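Local structure of CELL WALL surface anchor family protein (Streptococcus pneumoniae, 2WW8) at residues A[62-72]-A[98-107]; A[516-524]-A[554-562]. The protein serves as the adhesin of the Streptococcus pneumoniae pilus, probably binding host-cell components through an integrin I-like domain. All coordinates share one frame; numbering follows the deposited sequence.

Interaction 1: residues A[62-72]-A[98-107]; sequences LGDAVFELKNN and TYTLTEAQPP
Glu-68 and Thr-102 face each other as a hydrogen-bonded pair of two antiparallel strands, 66-71 and 97-105. Glu-68 N reaches Thr-102 O at 2.8 Å, and the return bond runs from Thr-102 N to Glu-68 O. Lys-70 and Thr-100 pair in the same way, and Asn-72 N to Thr-98 O continues the ladder. At the other end the regular register breaks. Val-66 O takes Ala-104 N at 2.7 Å and, weakly, Gln-105 N, while Val-66 N bonds to Gln-105 O. Ala-104 and Gln-105 opposite one residue make a classic beta bulge. The two strands lie between 77-81 and 116-121 in a five-stranded antiparallel sheet of a prealbumin-like domain.

Apolar side chains dominate the face that carries Phe-67, Leu-69, Leu-101 and Tyr-99. Leu-69 CD2 lies 3.7 Å from Tyr-99 CD2. CG of Leu-69 is anti to the backbone N (chi1 -172°), which swings the branch toward the tyrosine. Phe-67 CB meets Leu-101 CD2 at 3.8 Å, and Phe-67 CE1 meets Glu-103 CG at 3.9 Å. Phe-91 of strand 88-94 packs on Phe-67 and Leu-69. On the other face Val-66 CG1 touches Ala-104 CB at 3.7 Å. Past the strands, Leu-62 CD2 meets Pro-107 CG.

Among polar ends, Asn-71 CG lies over one face of the Tyr-99 ring. The amide is steeply tilted to the ring, by 64°, with ND2 3.2 Å from Tyr-99 CZ. Tyr-99 OH hydrogen bonds to Lys-95 O, and Glu-103 OE1 to Ser-113 N.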
ATOM      1  N   LEU A  62      26.530 -47.361   5.587  1.00 31.01           N
ATOM      2  CA  LEU A  62      27.624 -47.865   6.432  1.00 29.88           C
ATOM      3  C   LEU A  62      27.983 -46.922   7.590  1.00 29.45           C
ATOM      4  O   LEU A  62      28.174 -45.709   7.384  1.00 29.15           O
ATOM      5  CB  LEU A  62      28.891 -48.034   5.584  1.00 29.63           C
ATOM      6  CG  LEU A  62      29.355 -49.283   4.834  1.00 29.22           C
ATOM      7  CD1 LEU A  62      28.202 -50.100   4.290  1.00 29.25           C
ATOM      8  CD2 LEU A  62      30.329 -48.864   3.736  1.00 27.93           C
ATOM      9  N   GLY A  63      28.098 -47.479   8.796  1.00 28.03           N
ATOM     10  CA  GLY A  63      28.492 -46.707   9.979  1.00 26.75           C
ATOM     11  C   GLY A  63      29.982 -46.766  10.268  1.00 26.07           C
ATOM     12  O   GLY A  63      30.716 -47.551   9.660  1.00 25.81           O
ATOM     13  N   ASP A  64      30.431 -45.914  11.186  1.00 24.98           N
ATOM     14  CA  ASP A  64      31.748 -46.053  11.821  1.00 24.39           C
ATOM     15  C   ASP A  64      33.002 -45.713  10.991  1.00 23.00           C
ATOM     16  O   ASP A  64      34.122 -45.919  11.462  1.00 22.63           O
ATOM     17  CB  ASP A  64      31.889 -47.426  12.516  1.00 25.04           C
ATOM     18  CG  ASP A  64      30.769 -47.721  13.528  1.00 27.22           C
ATOM     19  OD1 ASP A  64      29.991 -46.806  13.866  1.00 29.48           O
ATOM     20  OD2 ASP A  64      30.646 -48.873  14.018  1.00 29.64           O
ATOM     21  N   ALA A  65      32.834 -45.187   9.779  1.00 21.73           N
ATOM     22  CA  ALA A  65      33.963 -44.663   8.991  1.00 20.48           C
ATOM     23  C   ALA A  65      34.600 -43.400   9.602  1.00 19.73           C
ATOM     24  O   ALA A  65      33.940 -42.667  10.353  1.00 19.54           O
ATOM     25  CB  ALA A  65      33.540 -44.415   7.538  1.00 21.06           C
ATOM     26  N   VAL A  66      35.873 -43.145   9.290  1.00 18.19           N
ATOM     27  CA  VAL A  66      36.629 -42.090   9.968  1.00 17.75           C
ATOM     28  C   VAL A  66      37.396 -41.215   8.969  1.00 17.35           C
ATOM     29  O   VAL A  66      38.253 -41.715   8.232  1.00 17.33           O
ATOM     30  CB  VAL A  66      37.503 -42.639  11.155  1.00 18.05           C
ATOM     31  CG1 VAL A  66      38.710 -41.747  11.479  1.00 18.56           C
ATOM     32  CG2 VAL A  66      36.652 -42.846  12.421  1.00 17.19           C
ATOM     33  N   PHE A  67      37.074 -39.918   8.958  1.00 15.83           N
ATOM     34  CA  PHE A  67      37.642 -38.984   7.989  1.00 15.26           C
ATOM     35  C   PHE A  67      38.506 -37.890   8.572  1.00 15.16           C
ATOM     36  O   PHE A  67      38.316 -37.483   9.711  1.00 13.84           O
ATOM     37  CB  PHE A  67      36.544 -38.344   7.114  1.00 14.90           C
ATOM     38  CG  PHE A  67      35.842 -39.331   6.224  1.00 13.52           C
ATOM     39  CD1 PHE A  67      36.332 -39.613   4.954  1.00 12.44           C
ATOM     40  CD2 PHE A  67      34.709 -40.005   6.679  1.00 13.61           C
ATOM     41  CE1 PHE A  67      35.687 -40.535   4.145  1.00 10.40           C
ATOM     42  CE2 PHE A  67      34.050 -40.935   5.880  1.00 12.16           C
ATOM     43  CZ  PHE A  67      34.550 -41.201   4.612  1.00 11.59           C
ATOM     44  N   GLU A  68      39.428 -37.403   7.748  1.00 16.81           N
ATOM     45  CA  GLU A  68      40.310 -36.307   8.127  1.00 18.93           C
ATOM     46  C   GLU A  68      40.352 -35.145   7.150  1.00 18.88           C
ATOM     47  O   GLU A  68      40.559 -35.326   5.950  1.00 19.06           O
ATOM     48  CB  GLU A  68      41.724 -36.814   8.426  1.00 19.19           C
ATOM     49  CG  GLU A  68      41.651 -37.753   9.627  1.00 25.66           C
ATOM     50  CD  GLU A  68      42.976 -38.026  10.318  1.00 32.44           C
ATOM     51  OE1 GLU A  68      44.048 -37.681   9.760  1.00 34.30           O
ATOM     52  OE2 GLU A  68      42.907 -38.593  11.433  1.00 34.41           O
ATOM     53  N   LEU A  69      40.160 -33.951   7.700  1.00 19.09           N
ATOM     54  CA  LEU A  69      40.238 -32.728   6.914  1.00 20.21           C
ATOM     55  C   LEU A  69      41.414 -31.874   7.383  1.00 20.78           C
ATOM     56  O   LEU A  69      41.467 -31.423   8.540  1.00 20.07           O
ATOM     57  CB  LEU A  69      38.922 -31.943   6.989  1.00 19.60           C
ATOM     58  CG  LEU A  69      38.797 -30.727   6.067  1.00 19.01           C
ATOM     59  CD1 LEU A  69      38.754 -31.119   4.586  1.00 16.71           C
ATOM     60  CD2 LEU A  69      37.592 -29.875   6.498  1.00 16.69           C
ATOM     61  N   LYS A  70      42.365 -31.667   6.479  1.00 21.68           N
ATOM     62  CA  LYS A  70      43.550 -30.924   6.877  1.00 23.44           C
ATOM     63  C   LYS A  70      43.805 -29.744   5.949  1.00 23.71           C
ATOM     64  O   LYS A  70      43.789 -29.857   4.713  1.00 23.05           O
ATOM     65  CB  LYS A  70      44.791 -31.809   7.154  1.00 23.28           C
ATOM     66  CG  LYS A  70      45.648 -32.210   5.956  1.00 24.73           C
ATOM     67  CD  LYS A  70      47.136 -32.281   6.311  1.00 26.95           C
ATOM     68  CE  LYS A  70      47.942 -32.901   5.168  1.00 28.54           C
ATOM     69  NZ  LYS A  70      48.245 -34.344   5.431  1.00 31.52           N
ATOM     70  N   ASN A  71      44.021 -28.613   6.610  1.00 24.36           N
ATOM     71  CA  ASN A  71      44.322 -27.375   5.940  1.00 25.36           C
ATOM     72  C   ASN A  71      45.691 -27.370   5.261  1.00 26.04           C
ATOM     73  O   ASN A  71      46.723 -27.448   5.923  1.00 26.45           O
ATOM     74  CB  ASN A  71      44.169 -26.229   6.934  1.00 25.37           C
ATOM     75  CG  ASN A  71      43.912 -24.924   6.242  1.00 26.05           C
ATOM     76  OD1 ASN A  71      44.766 -24.419   5.503  1.00 26.22           O
ATOM     77  ND2 ASN A  71      42.714 -24.386   6.440  1.00 28.20           N
ATOM     78  N   ASN A  72      45.677 -27.277   3.934  1.00 27.17           N
ATOM     79  CA  ASN A  72      46.875 -27.241   3.091  1.00 28.62           C
ATOM     80  C   ASN A  72      47.771 -25.994   3.132  1.00 29.81           C
ATOM     81  O   ASN A  72      48.696 -25.876   2.321  1.00 30.29           O
ATOM     82  CB  ASN A  72      46.507 -27.513   1.627  1.00 28.17           C
ATOM     83  CG  ASN A  72      45.891 -28.880   1.418  1.00 28.63           C
ATOM     84  OD1 ASN A  72      45.818 -29.707   2.336  1.00 28.05           O
ATOM     85  ND2 ASN A  72      45.435 -29.120   0.192  1.00 28.01           N
ATOM     86  N   THR A  98      42.048 -24.180   1.206  1.00 23.55           N
ATOM     87  CA  THR A  98      42.127 -25.433   0.452  1.00 23.12           C
ATOM     88  C   THR A  98      42.425 -26.589   1.392  1.00 22.52           C
ATOM     89  O   THR A  98      43.258 -26.460   2.287  1.00 22.61           O
ATOM     90  CB  THR A  98      43.205 -25.315  -0.636  1.00 23.44           C
ATOM     91  OG1 THR A  98      42.900 -24.150  -1.409  1.00 24.60           O
ATOM     92  CG2 THR A  98      43.225 -26.532  -1.559  1.00 23.73           C
ATOM     93  N   TYR A  99      41.728 -27.706   1.203  1.00 21.82           N
ATOM     94  CA  TYR A  99      41.823 -28.841   2.118  1.00 20.99           C
ATOM     95  C   TYR A  99      42.064 -30.160   1.381  1.00 20.67           C
ATOM     96  O   TYR A  99      41.624 -30.322   0.237  1.00 19.62           O
ATOM     97  CB  TYR A  99      40.562 -28.953   2.985  1.00 21.08           C
ATOM     98  CG  TYR A  99      40.299 -27.748   3.866  1.00 23.82           C
ATOM     99  CD1 TYR A  99      39.953 -26.499   3.315  1.00 23.96           C
ATOM    100  CD2 TYR A  99      40.391 -27.854   5.254  1.00 24.90           C
ATOM    101  CE1 TYR A  99      39.727 -25.393   4.118  1.00 23.63           C
ATOM    102  CE2 TYR A  99      40.161 -26.744   6.073  1.00 26.21           C
ATOM    103  CZ  TYR A  99      39.834 -25.520   5.495  1.00 25.09           C
ATOM    104  OH  TYR A  99      39.622 -24.439   6.321  1.00 24.35           O
ATOM    105  N   THR A 100      42.784 -31.078   2.036  1.00 20.44           N
ATOM    106  CA  THR A 100      42.755 -32.484   1.643  1.00 20.23           C
ATOM    107  C   THR A 100      41.919 -33.263   2.656  1.00 20.03           C
ATOM    108  O   THR A 100      42.093 -33.121   3.872  1.00 19.51           O
ATOM    109  CB  THR A 100      44.151 -33.122   1.406  1.00 20.62           C
ATOM    110  OG1 THR A 100      44.911 -32.282   0.531  1.00 19.66           O
ATOM    111  CG2 THR A 100      44.034 -34.509   0.747  1.00 20.29           C
ATOM    112  N   LEU A 101      40.985 -34.030   2.094  1.00 19.98           N
ATOM    113  CA  LEU A 101      40.101 -34.973   2.781  1.00 20.11           C
ATOM    114  C   LEU A 101      40.568 -36.403   2.496  1.00 19.85           C
ATOM    115  O   LEU A 101      40.732 -36.809   1.333  1.00 19.54           O
ATOM    116  CB  LEU A 101      38.662 -34.829   2.272  1.00 19.81           C
ATOM    117  CG  LEU A 101      37.361 -35.211   3.003  1.00 21.00           C
ATOM    118  CD1 LEU A 101      36.552 -36.163   2.119  1.00 20.33           C
ATOM    119  CD2 LEU A 101      37.456 -35.772   4.423  1.00 17.97           C
ATOM    120  N   THR A 102      40.774 -37.150   3.579  1.00 19.71           N
ATOM    121  CA  THR A 102      41.236 -38.547   3.534  1.00 19.36           C
ATOM    122  C   THR A 102      40.384 -39.421   4.454  1.00 19.60           C
ATOM    123  O   THR A 102      39.955 -39.013   5.544  1.00 18.90           O
ATOM    124  CB  THR A 102      42.710 -38.721   3.980  1.00 19.21           C
ATOM    125  OG1 THR A 102      42.933 -37.933   5.157  1.00 18.65           O
ATOM    126  CG2 THR A 102      43.706 -38.320   2.888  1.00 17.96           C
ATOM    127  N   GLU A 103      40.136 -40.636   3.978  1.00 19.89           N
ATOM    128  CA  GLU A 103      39.604 -41.689   4.828  1.00 20.93           C
ATOM    129  C   GLU A 103      40.734 -42.245   5.732  1.00 20.78           C
ATOM    130  O   GLU A 103      41.716 -42.816   5.258  1.00 20.07           O
ATOM    131  CB  GLU A 103      38.939 -42.759   3.956  1.00 20.44           C
ATOM    132  CG  GLU A 103      37.943 -43.648   4.675  1.00 23.23           C
ATOM    133  CD  GLU A 103      37.687 -44.933   3.907  1.00 29.79           C
ATOM    134  OE1 GLU A 103      38.613 -45.388   3.170  1.00 34.06           O
ATOM    135  OE2 GLU A 103      36.569 -45.499   4.033  1.00 31.25           O
ATOM    136  N   ALA A 104      40.614 -42.043   7.040  1.00 21.21           N
ATOM    137  CA  ALA A 104      41.620 -42.540   7.967  1.00 22.02           C
ATOM    138  C   ALA A 104      41.375 -44.037   8.226  1.00 22.44           C
ATOM    139  O   ALA A 104      42.274 -44.859   8.042  1.00 21.96           O
ATOM    140  CB  ALA A 104      41.622 -41.716   9.260  1.00 21.87           C
ATOM    141  N   GLN A 105      40.161 -44.389   8.640  1.00 22.60           N
ATOM    142  CA  GLN A 105      39.747 -45.790   8.661  1.00 22.88           C
ATOM    143  C   GLN A 105      38.386 -45.998   7.971  1.00 22.86           C
ATOM    144  O   GLN A 105      37.498 -45.160   8.114  1.00 22.72           O
ATOM    145  CB  GLN A 105      39.806 -46.370  10.081  1.00 22.89           C
ATOM    146  CG  GLN A 105      38.669 -46.005  11.020  1.00 23.13           C
ATOM    147  CD  GLN A 105      38.758 -46.754  12.342  1.00 23.51           C
ATOM    148  OE1 GLN A 105      39.843 -46.957  12.881  1.00 20.92           O
ATOM    149  NE2 GLN A 105      37.611 -47.154  12.879  1.00 24.01           N
ATOM    150  N   PRO A 106      38.234 -47.085   7.186  1.00 22.83           N
ATOM    151  CA  PRO A 106      36.959 -47.524   6.588  1.00 22.57           C
ATOM    152  C   PRO A 106      36.096 -48.314   7.582  1.00 22.01           C
ATOM    153  O   PRO A 106      36.625 -48.705   8.624  1.00 22.07           O
ATOM    154  CB  PRO A 106      37.415 -48.435   5.440  1.00 22.52           C
ATOM    155  CG  PRO A 106      38.719 -48.991   5.896  1.00 22.79           C
ATOM    156  CD  PRO A 106      39.376 -47.885   6.692  1.00 22.83           C
ATOM    157  N   PRO A 107      34.800 -48.560   7.286  1.00 21.46           N
ATOM    158  CA  PRO A 107      33.994 -49.421   8.171  1.00 20.95           C
ATOM    159  C   PRO A 107      34.552 -50.839   8.226  1.00 20.97           C
ATOM    160  O   PRO A 107      35.300 -51.232   7.324  1.00 20.85           O
ATOM    161  CB  PRO A 107      32.611 -49.454   7.512  1.00 21.03           C
ATOM    162  CG  PRO A 107      32.579 -48.312   6.545  1.00 20.79           C
ATOM    163  CD  PRO A 107      34.011 -48.048   6.148  1.00 21.72           C
TER

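Interaction 2: residues A[516-524]-A[554-562]; sequences GDPTRWYYN and SFMQSISSK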
ATOM      1  N   GLY A 516     -33.896  43.541  -4.143  1.00 14.21           N
ATOM      2  CA  GLY A 516     -32.499  43.747  -4.562  1.00 16.50           C
ATOM      3  C   GLY A 516     -31.940  45.027  -3.998  1.00 16.14           C
ATOM      4  O   GLY A 516     -30.859  44.974  -3.452  1.00 16.58           O
ATOM      5  N   ASP A 517     -32.659  46.135  -4.126  1.00 15.09           N
ATOM      6  CA  ASP A 517     -32.205  47.430  -3.668  1.00 16.48           C
ATOM      7  C   ASP A 517     -31.815  47.440  -2.181  1.00 15.23           C
ATOM      8  O   ASP A 517     -30.714  47.902  -1.881  1.00 13.38           O
ATOM      9  CB  ASP A 517     -33.161  48.597  -4.003  1.00 16.17           C
ATOM     10  CG  ASP A 517     -33.244  48.875  -5.488  1.00 20.14           C
ATOM     11  OD1 ASP A 517     -32.225  48.638  -6.159  1.00 21.74           O
ATOM     12  OD2 ASP A 517     -34.309  49.322  -5.991  1.00 17.72           O
ATOM     13  N   PRO A 518     -32.700  46.992  -1.273  1.00 14.86           N
ATOM     14  CA  PRO A 518     -32.252  46.959   0.092  1.00 15.14           C
ATOM     15  C   PRO A 518     -31.077  46.035   0.367  1.00 16.21           C
ATOM     16  O   PRO A 518     -30.240  46.383   1.232  1.00 16.30           O
ATOM     17  CB  PRO A 518     -33.494  46.531   0.891  1.00 17.00           C
ATOM     18  CG  PRO A 518     -34.363  45.859  -0.136  1.00 15.19           C
ATOM     19  CD  PRO A 518     -34.138  46.674  -1.375  1.00 14.92           C
ATOM     20  N   THR A 519     -31.027  44.884  -0.315  1.00 15.57           N
ATOM     21  CA  THR A 519     -29.910  43.974  -0.115  1.00 13.49           C
ATOM     22  C   THR A 519     -28.604  44.634  -0.582  1.00 15.25           C
ATOM     23  O   THR A 519     -27.573  44.551   0.107  1.00 14.41           O
ATOM     24  CB  THR A 519     -30.167  42.623  -0.797  1.00 15.68           C
ATOM     25  OG1 THR A 519     -31.442  42.114  -0.352  1.00 15.70           O
ATOM     26  CG2 THR A 519     -28.979  41.678  -0.489  1.00 12.12           C
ATOM     27  N   ARG A 520     -28.652  45.298  -1.738  1.00 12.73           N
ATOM     28  CA  ARG A 520     -27.513  45.986  -2.275  1.00 13.43           C
ATOM     29  C   ARG A 520     -27.080  47.184  -1.418  1.00 13.13           C
ATOM     30  O   ARG A 520     -25.884  47.377  -1.151  1.00 12.78           O
ATOM     31  CB  ARG A 520     -27.806  46.438  -3.727  1.00 12.89           C
ATOM     32  CG  ARG A 520     -26.756  47.310  -4.293  1.00 12.01           C
ATOM     33  CD  ARG A 520     -27.018  47.573  -5.806  1.00 16.20           C
ATOM     34  NE  ARG A 520     -28.306  48.234  -5.963  1.00 14.38           N
ATOM     35  CZ  ARG A 520     -28.481  49.555  -5.917  1.00 19.97           C
ATOM     36  NH1 ARG A 520     -27.471  50.393  -5.697  1.00 16.66           N
ATOM     37  NH2 ARG A 520     -29.692  50.043  -6.096  1.00 18.35           N
ATOM     38  N   TRP A 521     -28.021  47.993  -0.941  1.00 13.25           N
ATOM     39  CA  TRP A 521     -27.683  49.054  -0.014  1.00 12.59           C
ATOM     40  C   TRP A 521     -27.096  48.529   1.295  1.00 13.25           C
ATOM     41  O   TRP A 521     -26.170  49.177   1.853  1.00 11.47           O
ATOM     42  CB  TRP A 521     -28.927  49.922   0.260  1.00 12.08           C
ATOM     43  CG  TRP A 521     -29.407  50.626  -0.946  1.00 13.43           C
ATOM     44  CD1 TRP A 521     -28.660  51.085  -1.987  1.00 14.55           C
ATOM     45  CD2 TRP A 521     -30.751  51.039  -1.205  1.00 13.47           C
ATOM     46  NE1 TRP A 521     -29.466  51.733  -2.892  1.00 16.68           N
ATOM     47  CE2 TRP A 521     -30.759  51.686  -2.452  1.00 16.74           C
ATOM     48  CE3 TRP A 521     -31.953  50.873  -0.524  1.00 15.12           C
ATOM     49  CZ2 TRP A 521     -31.925  52.212  -3.014  1.00 17.33           C
ATOM     50  CZ3 TRP A 521     -33.121  51.382  -1.089  1.00 15.43           C
ATOM     51  CH2 TRP A 521     -33.095  52.031  -2.306  1.00 15.55           C
ATOM     52  N   TYR A 522     -27.651  47.411   1.777  1.00 13.78           N
ATOM     53  CA  TYR A 522     -27.127  46.715   2.951  1.00 12.07           C
ATOM     54  C   TYR A 522     -25.621  46.383   2.690  1.00 13.52           C
ATOM     55  O   TYR A 522     -24.725  46.638   3.519  1.00 11.55           O
ATOM     56  CB  TYR A 522     -27.877  45.436   3.336  1.00 11.34           C
ATOM     57  CG  TYR A 522     -26.933  44.584   4.207  1.00 11.74           C
ATOM     58  CD1 TYR A 522     -26.631  44.915   5.535  1.00 15.14           C
ATOM     59  CD2 TYR A 522     -26.252  43.513   3.644  1.00 14.18           C
ATOM     60  CE1 TYR A 522     -25.714  44.142   6.261  1.00  9.39           C
ATOM     61  CE2 TYR A 522     -25.320  42.737   4.348  1.00 12.76           C
ATOM     62  CZ  TYR A 522     -25.100  43.074   5.662  1.00 13.16           C
ATOM     63  OH  TYR A 522     -24.175  42.354   6.377  1.00 19.76           O
ATOM     64  N   TYR A 523     -25.351  45.792   1.529  1.00 11.32           N
ATOM     65  CA  TYR A 523     -23.998  45.348   1.167  1.00 11.55           C
ATOM     66  C   TYR A 523     -23.049  46.554   1.129  1.00 12.64           C
ATOM     67  O   TYR A 523     -21.975  46.531   1.771  1.00 11.30           O
ATOM     68  CB  TYR A 523     -24.005  44.626  -0.192  1.00 11.62           C
ATOM     69  CG  TYR A 523     -22.634  44.105  -0.597  1.00 11.76           C
ATOM     70  CD1 TYR A 523     -21.712  44.924  -1.250  1.00 14.12           C
ATOM     71  CD2 TYR A 523     -22.276  42.788  -0.321  1.00 11.21           C
ATOM     72  CE1 TYR A 523     -20.415  44.442  -1.638  1.00 14.11           C
ATOM     73  CE2 TYR A 523     -21.041  42.289  -0.727  1.00 11.95           C
ATOM     74  CZ  TYR A 523     -20.130  43.113  -1.350  1.00 13.36           C
ATOM     75  OH  TYR A 523     -18.901  42.556  -1.668  1.00 15.85           O
ATOM     76  N   ASN A 524     -23.432  47.595   0.390  1.00 13.89           N
ATOM     77  CA  ASN A 524     -22.624  48.808   0.273  1.00 15.49           C
ATOM     78  C   ASN A 524     -22.343  49.427   1.641  1.00 14.63           C
ATOM     79  O   ASN A 524     -21.250  49.945   1.891  1.00 13.79           O
ATOM     80  CB  ASN A 524     -23.355  49.891  -0.543  1.00 15.12           C
ATOM     81  CG  ASN A 524     -23.405  49.552  -2.022  1.00 19.33           C
ATOM     82  OD1 ASN A 524     -22.671  48.687  -2.491  1.00 14.13           O
ATOM     83  ND2 ASN A 524     -24.276  50.234  -2.753  1.00 12.47           N
ATOM     84  N   SER A 554     -26.671  42.544 -12.803  1.00 14.04           N
ATOM     85  CA  SER A 554     -26.262  43.767 -12.115  0.60 14.82           C
ATOM     86  C   SER A 554     -26.320  43.604 -10.601  1.00 14.35           C
ATOM     87  O   SER A 554     -25.391  44.010  -9.911  1.00 14.02           O
ATOM     88  CB  SER A 554     -27.151  44.944 -12.502  0.60 16.13           C
ATOM     89  OG  SER A 554     -27.152  45.022 -13.904  0.60 14.86           O
ATOM     90  N   PHE A 555     -27.381  42.997 -10.077  1.00 12.49           N
ATOM     91  CA  PHE A 555     -27.538  42.817  -8.655  1.00 13.34           C
ATOM     92  C   PHE A 555     -26.426  41.932  -8.072  1.00 13.39           C
ATOM     93  O   PHE A 555     -25.903  42.239  -7.001  1.00 13.21           O
ATOM     94  CB  PHE A 555     -28.887  42.160  -8.280  1.00 12.44           C
ATOM     95  CG  PHE A 555     -28.909  41.722  -6.873  1.00 15.82           C
ATOM     96  CD1 PHE A 555     -29.157  42.664  -5.854  1.00 14.16           C
ATOM     97  CD2 PHE A 555     -28.592  40.400  -6.551  1.00 12.08           C
ATOM     98  CE1 PHE A 555     -29.060  42.249  -4.535  1.00 14.70           C
ATOM     99  CE2 PHE A 555     -28.513  39.990  -5.243  1.00 13.95           C
ATOM    100  CZ  PHE A 555     -28.763  40.923  -4.210  1.00 15.59           C
ATOM    101  N   MET A 556     -26.143  40.787  -8.695  1.00 13.17           N
ATOM    102  CA  MET A 556     -25.136  39.843  -8.182  1.00 13.75           C
ATOM    103  C   MET A 556     -23.721  40.439  -8.234  1.00 13.84           C
ATOM    104  O   MET A 556     -22.888  40.205  -7.347  1.00 15.38           O
ATOM    105  CB  MET A 556     -25.192  38.558  -9.049  1.00 14.71           C
ATOM    106  CG  MET A 556     -26.399  37.651  -8.762  1.00 17.83           C
ATOM    107  SD  MET A 556     -26.515  37.143  -7.027  1.00 20.54           S
ATOM    108  CE  MET A 556     -28.214  36.571  -6.991  1.00 22.98           C
ATOM    109  N   GLN A 557     -23.442  41.195  -9.282  1.00 14.93           N
ATOM    110  CA  GLN A 557     -22.195  41.973  -9.323  1.00 14.51           C
ATOM    111  C   GLN A 557     -22.072  42.948  -8.129  1.00 15.02           C
ATOM    112  O   GLN A 557     -20.961  43.093  -7.580  1.00 16.03           O
ATOM    113  CB  GLN A 557     -22.118  42.739 -10.634  1.00 13.21           C
ATOM    114  CG  GLN A 557     -21.765  41.833 -11.834  1.00 10.57           C
ATOM    115  CD  GLN A 557     -21.946  42.523 -13.183  1.00 14.56           C
ATOM    116  OE1 GLN A 557     -22.542  43.584 -13.254  1.00 16.00           O
ATOM    117  NE2 GLN A 557     -21.478  41.890 -14.266  1.00 12.65           N
ATOM    118  N   SER A 558     -23.189  43.575  -7.728  1.00 14.39           N
ATOM    119  CA  SER A 558     -23.173  44.615  -6.695  1.00 13.09           C
ATOM    120  C   SER A 558     -23.064  43.962  -5.330  1.00 13.15           C
ATOM    121  O   SER A 558     -22.768  44.655  -4.372  1.00 14.90           O
ATOM    122  CB  SER A 558     -24.474  45.435  -6.686  1.00 12.77           C
ATOM    123  OG  SER A 558     -25.516  44.665  -6.071  1.00 17.52           O
ATOM    124  N   ILE A 559     -23.296  42.657  -5.196  1.00 11.36           N
ATOM    125  CA  ILE A 559     -22.971  42.035  -3.906  1.00 10.59           C
ATOM    126  C   ILE A 559     -21.728  41.179  -3.992  1.00 12.88           C
ATOM    127  O   ILE A 559     -21.581  40.218  -3.242  1.00 14.05           O
ATOM    128  CB  ILE A 559     -24.153  41.258  -3.312  1.00 12.03           C
ATOM    129  CG1 ILE A 559     -24.601  40.115  -4.252  1.00 13.70           C
ATOM    130  CG2 ILE A 559     -25.345  42.224  -2.995  1.00 10.69           C
ATOM    131  CD1 ILE A 559     -25.255  38.956  -3.540  1.00 14.50           C
ATOM    132  N   SER A 560     -20.840  41.514  -4.924  1.00 13.49           N
ATOM    133  CA  SER A 560     -19.515  40.901  -5.005  1.00 13.43           C
ATOM    134  C   SER A 560     -18.530  42.064  -4.878  1.00 12.80           C
ATOM    135  O   SER A 560     -18.921  43.211  -5.113  1.00 13.28           O
ATOM    136  CB  SER A 560     -19.290  40.290  -6.408  1.00 13.75           C
ATOM    137  OG  SER A 560     -20.314  39.354  -6.699  1.00 14.49           O
ATOM    138  N   SER A 561     -17.255  41.801  -4.597  1.00 11.72           N
ATOM    139  CA  SER A 561     -16.302  42.894  -4.284  1.00 11.67           C
ATOM    140  C   SER A 561     -15.860  43.673  -5.528  1.00 12.96           C
ATOM    141  O   SER A 561     -15.364  44.779  -5.413  1.00 14.90           O
ATOM    142  CB  SER A 561     -15.131  42.420  -3.403  1.00 11.65           C
ATOM    143  OG  SER A 561     -14.418  41.344  -4.048  1.00 12.21           O
ATOM    144  N   LYS A 562     -16.023  43.112  -6.727  1.00 14.59           N
ATOM    145  CA  LYS A 562     -15.949  43.875  -7.990  1.00 14.15           C
ATOM    146  C   LYS A 562     -16.774  43.115  -9.039  1.00 14.69           C
ATOM    147  O   LYS A 562     -17.085  41.953  -8.813  1.00 14.34           O
ATOM    148  CB  LYS A 562     -14.514  44.018  -8.448  1.00 15.06           C
ATOM    149  CG  LYS A 562     -13.883  42.717  -8.793  1.00 17.77           C
ATOM    150  CD  LYS A 562     -12.435  42.989  -9.264  1.00 19.72           C
ATOM    151  CE  LYS A 562     -11.632  41.872  -8.657  1.00 20.06           C
ATOM    152  NZ  LYS A 562     -10.337  41.834  -9.338  1.00 22.47           N
TER
HETATM  153  O   HOH W   1     -22.137  47.188  -4.683  1.00 24.34           O
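The helical segments 516-524 and 554-558 run nearly parallel, 21° apart, with axes 10.0 Å from each other at closest approach. CG of Tyr-523 is anti to the backbone N (chi1 -178°), which extends the ring across to residues 558-561. Ile-559 CA lies over one face, 3.7 Å from the centroid of the Tyr-523 ring, a CH-pi contact. The Tyr-523 side chain also touches Val-534 of strand 533-539. This strand lies between the two helices in sequence and belongs to a five-stranded parallel sheet, consistent with a von Willebrand A-type (integrin I-like) domain. Helix 516-526 leads into the calcium ligand Asn-526.

Phe-555 turns its edge to the first helix. Thr-519 CG2 lies in the ring plane, 3.8 Å from Phe-555 CZ. Arg-520 lays its aliphatic part beside Ser-558, with CD 3.3 Å from Ser-558 OG. Its guanidinium turns back to Asp-517 in a salt bridge, and Ser-558 OG donates to Phe-555 O.

A water donates to both Asn-524 OD1 (2.7 Å) and Ser-558 O (2.6 Å). Asn-524 ND2 bonds to Asp-422 O, which holds the amide at both ends. Direct contact between the segments is thus CH-pi and van der Waals, with the water as polar link, while several polar side chains bond to neighbouring parts of the domain.

In the fold
Interaction 1 comes first along the chain and closes before interaction 2 opens. Their centres are 105 Å apart, their nearest atoms about 84 Å, and they lie on opposite sides of the chain's centre. They share no sheet or helix. Residues 62-72 and 98-107 lie in an all-beta prealbumin-like domain. Residues 516-524 and 554-562 belong to a parallel-sheet domain, probably von Willebrand A-like. That domain also holds the magnesium site and a calcium site, the latter including Asn-526 and Asp-530. The separation reflects an elongated chain of several domains, consistent with an adhesin that presents a binding domain away from its stalk-like part.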